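Side-chain contacts in tailspike protein (Siphovirus 9NA, PDB 3RIQ), which forms the receptor-binding part of the phage tailspike and probably recognises and cleaves Salmonella lipopolysaccharide as an endorhamnosidase: residues A[530-533]-A[537-540]; A[21-26]-A[38-43]; A[299-302]-A[306-309]; A[95-98]-A[102-105]. All coordinates share one frame; numbering follows the deposited sequence. Where two conformers were deposited one is given.

Interaction 1 (A[530-533]-A[537-540])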
loop_
_atom_site.group_PDB
_atom_site.type_symbol
_atom_site.label_atom_id
_atom_site.label_comp_id
_atom_site.label_asym_id
_atom_site.label_seq_id
_atom_site.Cartn_x
_atom_site.Cartn_y
_atom_site.Cartn_z
ATOM N N LEU A 530 -28.730 -15.970 -51.648
ATOM C CA LEU A 530 -28.316 -17.370 -51.518
ATOM C C LEU A 530 -28.909 -17.900 -50.215
ATOM O O LEU A 530 -28.708 -17.301 -49.144
ATOM C CB LEU A 530 -26.792 -17.475 -51.491
ATOM C CG LEU A 530 -26.244 -18.893 -51.358
ATOM C CD1 LEU A 530 -26.566 -19.773 -52.596
ATOM C CD2 LEU A 530 -24.747 -18.841 -51.138
ATOM N N ALA A 531 -29.641 -19.012 -50.282
ATOM C CA ALA A 531 -30.276 -19.579 -49.079
ATOM C C ALA A 531 -29.718 -20.945 -48.800
ATOM O O ALA A 531 -29.804 -21.826 -49.666
ATOM C CB ALA A 531 -31.751 -19.688 -49.282
ATOM N N LYS A 532 -29.192 -21.128 -47.585
ATOM C CA LYS A 532 -28.773 -22.439 -47.113
ATOM C C LYS A 532 -29.917 -23.004 -46.268
ATOM O O LYS A 532 -30.186 -22.530 -45.175
ATOM C CB LYS A 532 -27.474 -22.314 -46.304
ATOM C CG LYS A 532 -26.835 -23.692 -45.974
ATOM C CD LYS A 532 -25.460 -23.557 -45.327
ATOM C CE LYS A 532 -24.790 -24.939 -45.158
ATOM N NZ LYS A 532 -23.346 -24.857 -44.741
ATOM N N LYS A 533 -30.623 -23.991 -46.816
ATOM C CA LYS A 533 -31.821 -24.544 -46.189
ATOM C C LYS A 533 -31.520 -25.293 -44.880
ATOM O O LYS A 533 -30.365 -25.539 -44.559
ATOM C CB LYS A 533 -32.535 -25.465 -47.196
ATOM C CG LYS A 533 -33.182 -24.704 -48.364
ATOM C CD LYS A 533 -33.844 -25.690 -49.364
ATOM C CE LYS A 533 -32.879 -26.106 -50.472
ATOM N NZ LYS A 533 -33.324 -27.308 -51.327
ATOM N N THR A 537 -28.729 -28.003 -47.973
ATOM C CA THR A 537 -28.726 -27.759 -49.422
ATOM C C THR A 537 -29.041 -26.287 -49.721
ATOM O O THR A 537 -29.491 -25.549 -48.840
ATOM C CB THR A 537 -29.717 -28.662 -50.172
ATOM O OG1 THR A 537 -31.055 -28.395 -49.731
ATOM C CG2 THR A 537 -29.377 -30.132 -49.911
ATOM N N PHE A 538 -28.835 -25.888 -50.969
ATOM C CA PHE A 538 -28.894 -24.486 -51.356
ATOM C C PHE A 538 -29.886 -24.199 -52.480
ATOM O O PHE A 538 -30.066 -25.027 -53.403
ATOM C CB PHE A 538 -27.512 -24.040 -51.840
ATOM C CG PHE A 538 -26.455 -24.003 -50.761
ATOM C CD1 PHE A 538 -25.707 -25.140 -50.467
ATOM C CD2 PHE A 538 -26.168 -22.808 -50.076
ATOM C CE1 PHE A 538 -24.723 -25.123 -49.474
ATOM C CE2 PHE A 538 -25.157 -22.770 -49.086
ATOM C CZ PHE A 538 -24.446 -23.942 -48.779
ATOM N N VAL A 539 -30.487 -23.004 -52.415
ATOM C CA VAL A 539 -31.268 -22.440 -53.520
ATOM C C VAL A 539 -30.971 -20.945 -53.598
ATOM O O VAL A 539 -30.559 -20.311 -52.607
ATOM C CB VAL A 539 -32.810 -22.667 -53.371
ATOM C CG1 VAL A 539 -33.186 -24.143 -53.709
ATOM C CG2 VAL A 539 -33.323 -22.261 -51.974
ATOM N N THR A 540 -31.148 -20.393 -54.789
ATOM C CA THR A 540 -30.937 -18.971 -54.984
ATOM C C THR A 540 -32.241 -18.328 -55.431
ATOM O O THR A 540 -32.880 -18.796 -56.400
ATOM C CB THR A 540 -29.833 -18.737 -56.030
ATOM O OG1 THR A 540 -28.597 -19.275 -55.534
ATOM C CG2 THR A 540 -29.666 -17.227 -56.325
HETATM O O HOH W 1 -31.441 -27.307 -53.346
#
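Lys-533 N gives a hydrogen bond of 2.8 Å to Thr-537 O, closing the turn end of a β-hairpin. Two residue pairs further along, beyond the non-hydrogen-bonded pair Lys-532/Phe-538, Ala-531 and Val-539 form the hydrogen-bonded pair of the antiparallel ladder: Ala-531 N reaches Val-539 O at 2.8 Å, and Val-539 N returns a bond to Ala-531 O. That carbonyl oxygen also receives a CA-H...O contact from Phe-538 CA. On the Lys-532 and Leu-530 face lies the Phe-538 ring. The stem of Lys-532, extended from CB to CE with CG opposite the backbone N (chi1 -170°), runs along the far end of the ring, CD lying 3.6 Å from Phe-538 CZ, while Leu-530 CD1 meets Phe-538 CD2 at 4.0 Å. On the other face Ala-531 CB packs against Val-539 CG2. Here Lys-533 folds back over the partner strand: a bend at chi3 (-91°) sets CE 3.8 Å from Val-539 CG1 and lets NZ make a weak bond to Thr-537 OG1. A water links the same NZ to Phe-538 O. Thr-537 OG1 is also bonded to Asp-535 in the turn, and Lys-532 NZ to the carbonyls of Leu-511 and Glu-512. The hairpin of strands 527-532 and 538-542 belongs to a three-stranded antiparallel sheet, with 527-532 between 538-542 and 516-521; Ala-531 also packs on Phe-521 of the second subunit.

Interaction 2 (A[21-26]-A[38-43])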
loop_
_atom_site.group_PDB
_atom_site.type_symbol
_atom_site.label_atom_id
_atom_site.label_comp_id
_atom_site.label_asym_id
_atom_site.label_seq_id
_atom_site.Cartn_x
_atom_site.Cartn_y
_atom_site.Cartn_z
ATOM N N MET A 21 43.326 13.481 25.716
ATOM C CA MET A 21 43.783 14.138 24.487
ATOM C C MET A 21 43.231 13.465 23.240
ATOM O O MET A 21 42.952 14.136 22.242
ATOM C CB MET A 21 45.313 14.203 24.425
ATOM C CG MET A 21 45.922 15.233 25.365
ATOM S SD MET A 21 45.344 16.903 24.979
ATOM C CE MET A 21 46.225 17.284 23.462
ATOM N N THR A 22 43.064 12.140 23.289
ATOM C CA THR A 22 42.669 11.379 22.093
ATOM C C THR A 22 41.454 10.511 22.393
ATOM O O THR A 22 41.200 10.130 23.554
ATOM C CB THR A 22 43.786 10.448 21.562
ATOM O OG1 THR A 22 44.037 9.406 22.498
ATOM C CG2 THR A 22 45.106 11.210 21.279
ATOM N N LEU A 23 40.766 10.115 21.326
ATOM C CA LEU A 23 39.674 9.171 21.422
ATOM C C LEU A 23 40.156 7.789 21.888
ATOM O O LEU A 23 39.471 7.130 22.679
ATOM C CB LEU A 23 38.952 9.073 20.078
ATOM C CG LEU A 23 37.626 8.327 20.096
ATOM C CD1 LEU A 23 36.654 8.809 21.201
ATOM C CD2 LEU A 23 37.005 8.471 18.656
ATOM N N GLN A 24 41.352 7.382 21.469
ATOM C CA GLN A 24 41.921 6.120 21.960
ATOM C C GLN A 24 42.125 6.147 23.482
ATOM O O GLN A 24 41.767 5.183 24.184
ATOM C CB GLN A 24 43.256 5.790 21.270
ATOM C CG GLN A 24 43.909 4.504 21.842
ATOM C CD GLN A 24 43.054 3.286 21.473
ATOM O OE1 GLN A 24 42.959 2.915 20.297
ATOM N NE2 GLN A 24 42.366 2.721 22.459
ATOM N N GLU A 25 42.650 7.248 24.014
ATOM C CA GLU A 25 42.824 7.312 25.479
ATOM C C GLU A 25 41.482 7.177 26.208
ATOM O O GLU A 25 41.373 6.487 27.226
ATOM C CB GLU A 25 43.488 8.629 25.869
ATOM C CG GLU A 25 44.978 8.693 25.564
ATOM C CD GLU A 25 45.538 10.104 25.491
ATOM O OE1 GLU A 25 44.758 11.080 25.503
ATOM O OE2 GLU A 25 46.773 10.228 25.391
ATOM N N ALA A 26 40.443 7.805 25.659
ATOM C CA ALA A 26 39.100 7.716 26.241
ATOM C C ALA A 26 38.546 6.274 26.131
ATOM O O ALA A 26 37.999 5.739 27.102
ATOM C CB ALA A 26 38.161 8.730 25.561
ATOM N N ILE A 38 32.812 16.933 23.690
ATOM C CA ILE A 38 33.433 18.051 22.978
ATOM C C ILE A 38 33.772 17.574 21.575
ATOM O O ILE A 38 33.965 16.375 21.335
ATOM C CB ILE A 38 34.684 18.629 23.702
ATOM C CG1 ILE A 38 35.751 17.552 23.938
ATOM C CG2 ILE A 38 34.287 19.369 25.006
ATOM C CD1 ILE A 38 37.096 18.132 24.318
ATOM N N ASP A 39 33.778 18.510 20.624
ATOM C CA ASP A 39 34.085 18.147 19.234
ATOM C C ASP A 39 35.501 17.535 19.180
ATOM O O ASP A 39 36.404 17.949 19.925
ATOM C CB ASP A 39 34.061 19.373 18.331
ATOM C CG ASP A 39 32.673 19.855 18.000
ATOM O OD1 ASP A 39 31.660 19.157 18.243
ATOM O OD2 ASP A 39 32.598 20.985 17.497
ATOM N N TYR A 40 35.679 16.552 18.310
ATOM C CA TYR A 40 36.926 15.833 18.205
ATOM C C TYR A 40 37.468 15.932 16.791
ATOM O O TYR A 40 36.805 15.521 15.831
ATOM C CB TYR A 40 36.703 14.362 18.568
ATOM C CG TYR A 40 37.980 13.587 18.608
ATOM C CD1 TYR A 40 38.914 13.810 19.621
ATOM C CD2 TYR A 40 38.296 12.680 17.605
ATOM C CE1 TYR A 40 40.114 13.126 19.650
ATOM C CE2 TYR A 40 39.489 11.970 17.627
ATOM C CZ TYR A 40 40.387 12.197 18.666
ATOM O OH TYR A 40 41.572 11.510 18.765
ATOM N N ASN A 41 38.675 16.479 16.673
ATOM C CA ASN A 41 39.348 16.627 15.388
ATOM C C ASN A 41 40.246 15.433 15.140
ATOM O O ASN A 41 41.340 15.315 15.750
ATOM C CB ASN A 41 40.140 17.939 15.400
ATOM C CG ASN A 41 39.244 19.141 15.388
ATOM O OD1 ASN A 41 39.088 19.839 16.389
ATOM N ND2 ASN A 41 38.640 19.389 14.257
ATOM N N PHE A 42 39.778 14.527 14.272
ATOM C CA PHE A 42 40.550 13.310 13.956
ATOM C C PHE A 42 41.431 13.505 12.759
ATOM O O PHE A 42 41.200 14.417 11.940
ATOM C CB PHE A 42 39.625 12.073 13.789
ATOM C CG PHE A 42 38.778 12.078 12.536
ATOM C CD1 PHE A 42 39.279 11.526 11.344
ATOM C CD2 PHE A 42 37.482 12.577 12.560
ATOM C CE1 PHE A 42 38.518 11.499 10.157
ATOM C CE2 PHE A 42 36.693 12.536 11.386
ATOM C CZ PHE A 42 37.210 12.001 10.184
ATOM N N ILE A 43 42.444 12.648 12.668
ATOM C CA ILE A 43 43.402 12.701 11.548
ATOM C C ILE A 43 43.075 11.543 10.614
ATOM O O ILE A 43 42.683 10.482 11.091
ATOM C CB ILE A 43 44.906 12.667 12.056
ATOM C CG1 ILE A 43 45.865 12.940 10.891
ATOM C CG2 ILE A 43 45.238 11.330 12.823
ATOM C CD1 ILE A 43 47.314 13.272 11.399
HETATM O O HOH W 2 43.716 14.021 19.367
#
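The Tyr-40 ring points at the start of helix 23-29 and meets Leu-23 in two ways at once. Leu-23 CB lies over one face of the ring, 4.1 Å from its centroid and 27° off the normal, a CH-pi contact placed toward the phenol end, where CB comes 3.7 Å from Tyr-40 CZ. The backbone amide of the same residue then bonds to the hydroxyl: Leu-23 N donates to Tyr-40 OH at 3.0 Å, with a nearly straight angle of 171° at the hydrogen. A chi1 of -175°, which sets CG trans to the main-chain nitrogen, carries the Tyr-40 ring off its own strand and across to the helix. Met-21 O stands at the ring edge, near its plane, 4.0 Å from Tyr-40 CE1; a water donates to this carbonyl and, weakly, to Tyr-40 OH. Thr-22 adds its CB beside the hydroxyl, at 3.7 Å from Tyr-40 OH. Its own OG1 is engaged in the helix start, accepting from Glu-25 N at 3.0 Å, while Glu-25 OE1 takes the amides of both Thr-22 and Met-21. Thr-22 and Glu-25 therefore form a capping box, which holds the N-cap turn against which the tyrosine packs. Tyr-40 OH is also hydrogen-bonded to Glu-46 OE1. Around the pair, Leu-23 rests on Ile-36 of strand 33-36, Phe-63 of strand 63-65 and Trp-71 of strand 67-72, so the short helix covers the N-terminal end of the parallel β-helix, while strand 40-41 runs parallel to strand 63-65 within it.

Interaction 3 (A[299-302]-A[306-309])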
loop_
_atom_site.group_PDB
_atom_site.type_symbol
_atom_site.label_atom_id
_atom_site.label_comp_id
_atom_site.label_asym_id
_atom_site.label_seq_id
_atom_site.Cartn_x
_atom_site.Cartn_y
_atom_site.Cartn_z
ATOM N N ALA A 299 27.325 -20.495 -16.227
ATOM C CA ALA A 299 26.639 -21.711 -16.626
ATOM C C ALA A 299 25.472 -22.057 -15.694
ATOM O O ALA A 299 24.445 -22.599 -16.140
ATOM C CB ALA A 299 27.605 -22.856 -16.702
ATOM N N GLU A 300 25.626 -21.727 -14.408
ATOM C CA GLU A 300 24.553 -21.929 -13.434
ATOM C C GLU A 300 23.389 -20.945 -13.640
ATOM O O GLU A 300 22.217 -21.359 -13.611
ATOM C CB GLU A 300 25.104 -21.819 -12.008
ATOM C CG GLU A 300 25.937 -23.049 -11.643
ATOM C CD GLU A 300 26.620 -22.950 -10.302
ATOM O OE1 GLU A 300 27.075 -21.850 -9.913
ATOM O OE2 GLU A 300 26.749 -24.013 -9.650
ATOM N N TYR A 301 23.714 -19.654 -13.814
ATOM C CA TYR A 301 22.692 -18.622 -14.094
ATOM C C TYR A 301 23.245 -17.632 -15.085
ATOM O O TYR A 301 24.241 -16.977 -14.792
ATOM C CB TYR A 301 22.321 -17.871 -12.807
ATOM C CG TYR A 301 21.548 -18.726 -11.866
ATOM C CD1 TYR A 301 20.191 -18.961 -12.082
ATOM C CD2 TYR A 301 22.178 -19.389 -10.796
ATOM C CE1 TYR A 301 19.477 -19.797 -11.250
ATOM C CE2 TYR A 301 21.471 -20.232 -9.946
ATOM C CZ TYR A 301 20.118 -20.414 -10.179
ATOM O OH TYR A 301 19.399 -21.230 -9.351
ATOM N N PRO A 302 22.561 -17.460 -16.234
ATOM C CA PRO A 302 22.986 -16.454 -17.200
ATOM C C PRO A 302 23.002 -15.060 -16.653
ATOM O O PRO A 302 22.370 -14.758 -15.610
ATOM C CB PRO A 302 21.937 -16.551 -18.299
ATOM C CG PRO A 302 21.454 -17.991 -18.231
ATOM C CD PRO A 302 21.425 -18.268 -16.728
ATOM N N LEU A 306 20.477 -14.028 -11.963
ATOM C CA LEU A 306 20.797 -14.651 -10.673
ATOM C C LEU A 306 19.541 -14.770 -9.822
ATOM O O LEU A 306 18.680 -13.877 -9.881
ATOM C CB LEU A 306 21.854 -13.814 -9.918
ATOM C CG LEU A 306 23.266 -13.876 -10.521
ATOM C CD1 LEU A 306 24.176 -12.742 -10.004
ATOM C CD2 LEU A 306 23.877 -15.278 -10.249
ATOM N N PRO A 307 19.452 -15.810 -8.967
ATOM C CA PRO A 307 18.267 -15.956 -8.131
ATOM C C PRO A 307 18.340 -15.084 -6.864
ATOM O O PRO A 307 18.502 -15.560 -5.745
ATOM C CB PRO A 307 18.231 -17.460 -7.842
ATOM C CG PRO A 307 19.734 -17.823 -7.700
ATOM C CD PRO A 307 20.396 -16.937 -8.775
ATOM N N THR A 308 18.242 -13.785 -7.072
ATOM C CA THR A 308 18.436 -12.844 -5.971
ATOM C C THR A 308 17.330 -12.909 -4.920
ATOM O O THR A 308 17.612 -12.666 -3.744
ATOM C CB THR A 308 18.643 -11.417 -6.491
ATOM O OG1 THR A 308 17.632 -11.109 -7.473
ATOM C CG2 THR A 308 20.022 -11.308 -7.160
ATOM N N GLN A 309 16.073 -13.188 -5.320
ATOM C CA GLN A 309 14.964 -13.369 -4.337
ATOM C C GLN A 309 14.831 -12.182 -3.383
ATOM O O GLN A 309 14.602 -12.366 -2.197
ATOM C CB GLN A 309 15.172 -14.648 -3.505
ATOM C CG GLN A 309 15.023 -15.976 -4.287
ATOM C CD GLN A 309 14.741 -17.144 -3.325
ATOM O OE1 GLN A 309 13.635 -17.251 -2.757
ATOM N NE2 GLN A 309 15.731 -17.986 -3.104
#
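Pro-307 lies over one face of the Tyr-301 ring, with CD almost exactly above its centre, 3.5 Å from the ring centroid and 6° off the normal, a CH-pi contact. The neighbouring methylene leans toward the phenol end: Pro-307 CG is 3.6 Å from Tyr-301 CZ and 3.8 Å from Tyr-301 OH, whereas CD is nearly equidistant from the six ring carbons, the nearest being Tyr-301 CD2 at 3.6 Å. The two side chains cross at about a right angle, and the proline meets the ring with its CD-CG side. Tyr-296 meets the same tyrosine in an edge-to-face arrangement. On the same side of the ring plane as the proline, at the root of the tyrosine side chain, Leu-306 CD2 comes 4.0 Å from Tyr-301 CB. The leucine starts out away from the facing segment, but chi1 of -71°, with CG anti to the carbonyl carbon, together with chi2 turns the CD2 methyl back to that contact. Pro-307 is the centre of an inverse gamma turn, closed by a weak bond from Thr-308 N to Leu-306 O. Both segments belong to the long loop between strands 281-282 and 311-318 of the β-helix. Arg-292 of the same loop bonds to Tyr-301 O, and Leu-306 pairs through its backbone with Gln-330, further along the chain. No hydrogen bond joins 299-302 to 306-309. The contact consists of dispersion and CH-pi attraction; the CD hydrogens, next to the proline nitrogen, are expected to be somewhat electron-poor, which would suit the electron-rich face of a phenol.

Interaction 4 (A[95-98]-A[102-105])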
loop_
_atom_site.group_PDB
_atom_site.type_symbol
_atom_site.label_atom_id
_atom_site.label_comp_id
_atom_site.label_asym_id
_atom_site.label_seq_id
_atom_site.Cartn_x
_atom_site.Cartn_y
_atom_site.Cartn_z
ATOM N N TYR A 95 25.734 21.411 -7.930
ATOM C CA TYR A 95 24.344 21.582 -7.531
ATOM C C TYR A 95 23.480 21.619 -8.771
ATOM O O TYR A 95 23.508 22.594 -9.536
ATOM C CB TYR A 95 24.184 22.858 -6.704
ATOM C CG TYR A 95 22.779 23.002 -6.133
ATOM C CD1 TYR A 95 22.280 22.058 -5.239
ATOM C CD2 TYR A 95 21.971 24.079 -6.467
ATOM C CE1 TYR A 95 20.997 22.168 -4.730
ATOM C CE2 TYR A 95 20.664 24.223 -5.931
ATOM C CZ TYR A 95 20.192 23.239 -5.065
ATOM O OH TYR A 95 18.940 23.333 -4.521
ATOM N N ARG A 96 22.729 20.546 -8.999
ATOM C CA ARG A 96 22.086 20.350 -10.325
ATOM C C ARG A 96 20.649 20.892 -10.423
ATOM O O ARG A 96 19.870 20.401 -11.238
ATOM C CB ARG A 96 22.078 18.844 -10.670
ATOM C CG ARG A 96 23.476 18.249 -10.931
ATOM C CD ARG A 96 23.413 16.782 -11.297
ATOM N NE ARG A 96 24.717 16.249 -11.710
ATOM C CZ ARG A 96 25.286 16.458 -12.904
ATOM N NH1 ARG A 96 24.663 17.183 -13.840
ATOM N NH2 ARG A 96 26.478 15.937 -13.179
ATOM N N PHE A 97 20.303 21.878 -9.591
ATOM C CA PHE A 97 18.917 22.364 -9.487
ATOM C C PHE A 97 18.827 23.878 -9.559
ATOM O O PHE A 97 19.734 24.596 -9.156
ATOM C CB PHE A 97 18.234 21.803 -8.215
ATOM C CG PHE A 97 18.324 20.305 -8.149
ATOM C CD1 PHE A 97 17.377 19.500 -8.808
ATOM C CD2 PHE A 97 19.429 19.688 -7.529
ATOM C CE1 PHE A 97 17.500 18.112 -8.825
ATOM C CE2 PHE A 97 19.572 18.313 -7.538
ATOM C CZ PHE A 97 18.596 17.512 -8.203
ATOM N N ASP A 98 17.717 24.358 -10.099
ATOM C CA ASP A 98 17.490 25.803 -10.194
ATOM C C ASP A 98 16.684 26.298 -8.993
ATOM O O ASP A 98 16.393 25.529 -8.051
ATOM C CB ASP A 98 16.825 26.189 -11.539
ATOM C CG ASP A 98 15.389 25.631 -11.714
ATOM O OD1 ASP A 98 14.718 25.248 -10.714
ATOM O OD2 ASP A 98 14.926 25.626 -12.886
ATOM N N ASN A 102 13.989 22.552 -9.930
ATOM C CA ASN A 102 14.004 21.702 -11.142
ATOM C C ASN A 102 15.415 21.410 -11.649
ATOM O O ASN A 102 16.349 22.191 -11.400
ATOM C CB ASN A 102 13.210 22.364 -12.282
ATOM C CG ASN A 102 11.715 22.362 -12.030
ATOM O OD1 ASN A 102 11.032 23.386 -12.223
ATOM N ND2 ASN A 102 11.189 21.221 -11.603
ATOM N N TRP A 103 15.576 20.296 -12.362
ATOM C CA TRP A 103 16.887 19.935 -12.918
ATOM C C TRP A 103 17.434 21.030 -13.814
ATOM O O TRP A 103 16.695 21.621 -14.641
ATOM C CB TRP A 103 16.799 18.657 -13.749
ATOM C CG TRP A 103 16.578 17.408 -12.942
ATOM C CD1 TRP A 103 15.385 16.726 -12.769
ATOM C CD2 TRP A 103 17.561 16.681 -12.195
ATOM N NE1 TRP A 103 15.585 15.610 -11.977
ATOM C CE2 TRP A 103 16.902 15.561 -11.603
ATOM C CE3 TRP A 103 18.932 16.856 -11.968
ATOM C CZ2 TRP A 103 17.576 14.628 -10.781
ATOM C CZ3 TRP A 103 19.600 15.923 -11.173
ATOM C CH2 TRP A 103 18.923 14.816 -10.598
ATOM N N VAL A 104 18.740 21.253 -13.672
ATOM C CA VAL A 104 19.547 22.049 -14.598
ATOM C C VAL A 104 20.438 21.059 -15.350
ATOM O O VAL A 104 21.173 20.284 -14.728
ATOM C CB VAL A 104 20.435 23.080 -13.858
ATOM C CG1 VAL A 104 21.407 23.784 -14.847
ATOM C CG2 VAL A 104 19.555 24.103 -13.107
ATOM N N THR A 105 20.362 21.053 -16.679
ATOM C CA THR A 105 21.133 20.062 -17.442
ATOM C C THR A 105 22.119 20.653 -18.447
ATOM O O THR A 105 23.004 19.936 -18.917
ATOM C CB THR A 105 20.205 19.072 -18.191
ATOM O OG1 THR A 105 19.427 19.800 -19.144
ATOM C CG2 THR A 105 19.279 18.310 -17.237
HETATM O O HOH W 3 21.802 17.698 -14.224
HETATM O O HOH W 4 12.327 25.808 -13.151
HETATM O O HOH W 5 16.011 24.346 -14.961
#
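Phe-97 and Trp-103 are joined by a single backbone bridge, flanked by hydrogen bonds from Val-104 N to Arg-96 O (2.8 Å) and from Asp-98 N to Asn-102 O (2.9 Å). The two aromatic side chains lie side by side and point the same way, their planes inclined at 41°. Phe-97 CE1 sits over the centre of the six-membered ring of Trp-103, and Phe-97 CZ comes 3.5 Å from Trp-103 CZ3. Arg-96 CD lies in the plane of the indole at its edge, 3.9 Å from Trp-103 CZ3. All this belongs to the long excursion between strands 92-93 and 146-151, which leaves the parallel β-helix and carries helix 107-112. Within it Arg-96 forms salt bridges with Asp-128 and Asp-130, whereas Trp-103 NE1 bonds to Asp-319 O, just after strand 311-318. At the turn, Asp-98 CG takes the position between backbone N and carbonyl carbon (chi1 65°), and OD1 accepts Asn-102 N at 2.9 Å, from above the carboxylate plane, besides Asn-100 N. A water bridges Asp-98 OD2 and Trp-103 O. Val-104 CG2 packs 3.8 Å from Asp-98 CB, and a further water connects Arg-96 NH1 with Val-104 O.

How the interactions relate
From the N terminus the four contacts follow one another in series, none nested in or crossing another. Interaction 2 comes first and closes the loop of eleven residues that holds the rest of helix 23-29 and strand 33-36, joining the helix to the first coils of the β-helix. Interactions 4 and 3 each close three residues within excursions from the β-helix body; their centres are about 39 Å apart, on opposite sides of the chain's centre. Interaction 1 closes a three-residue turn near the C terminus, in the three-stranded antiparallel sheet. Its centre lies about 105 Å from that of interaction 2, so the pair lies toward opposite ends of the elongated chain.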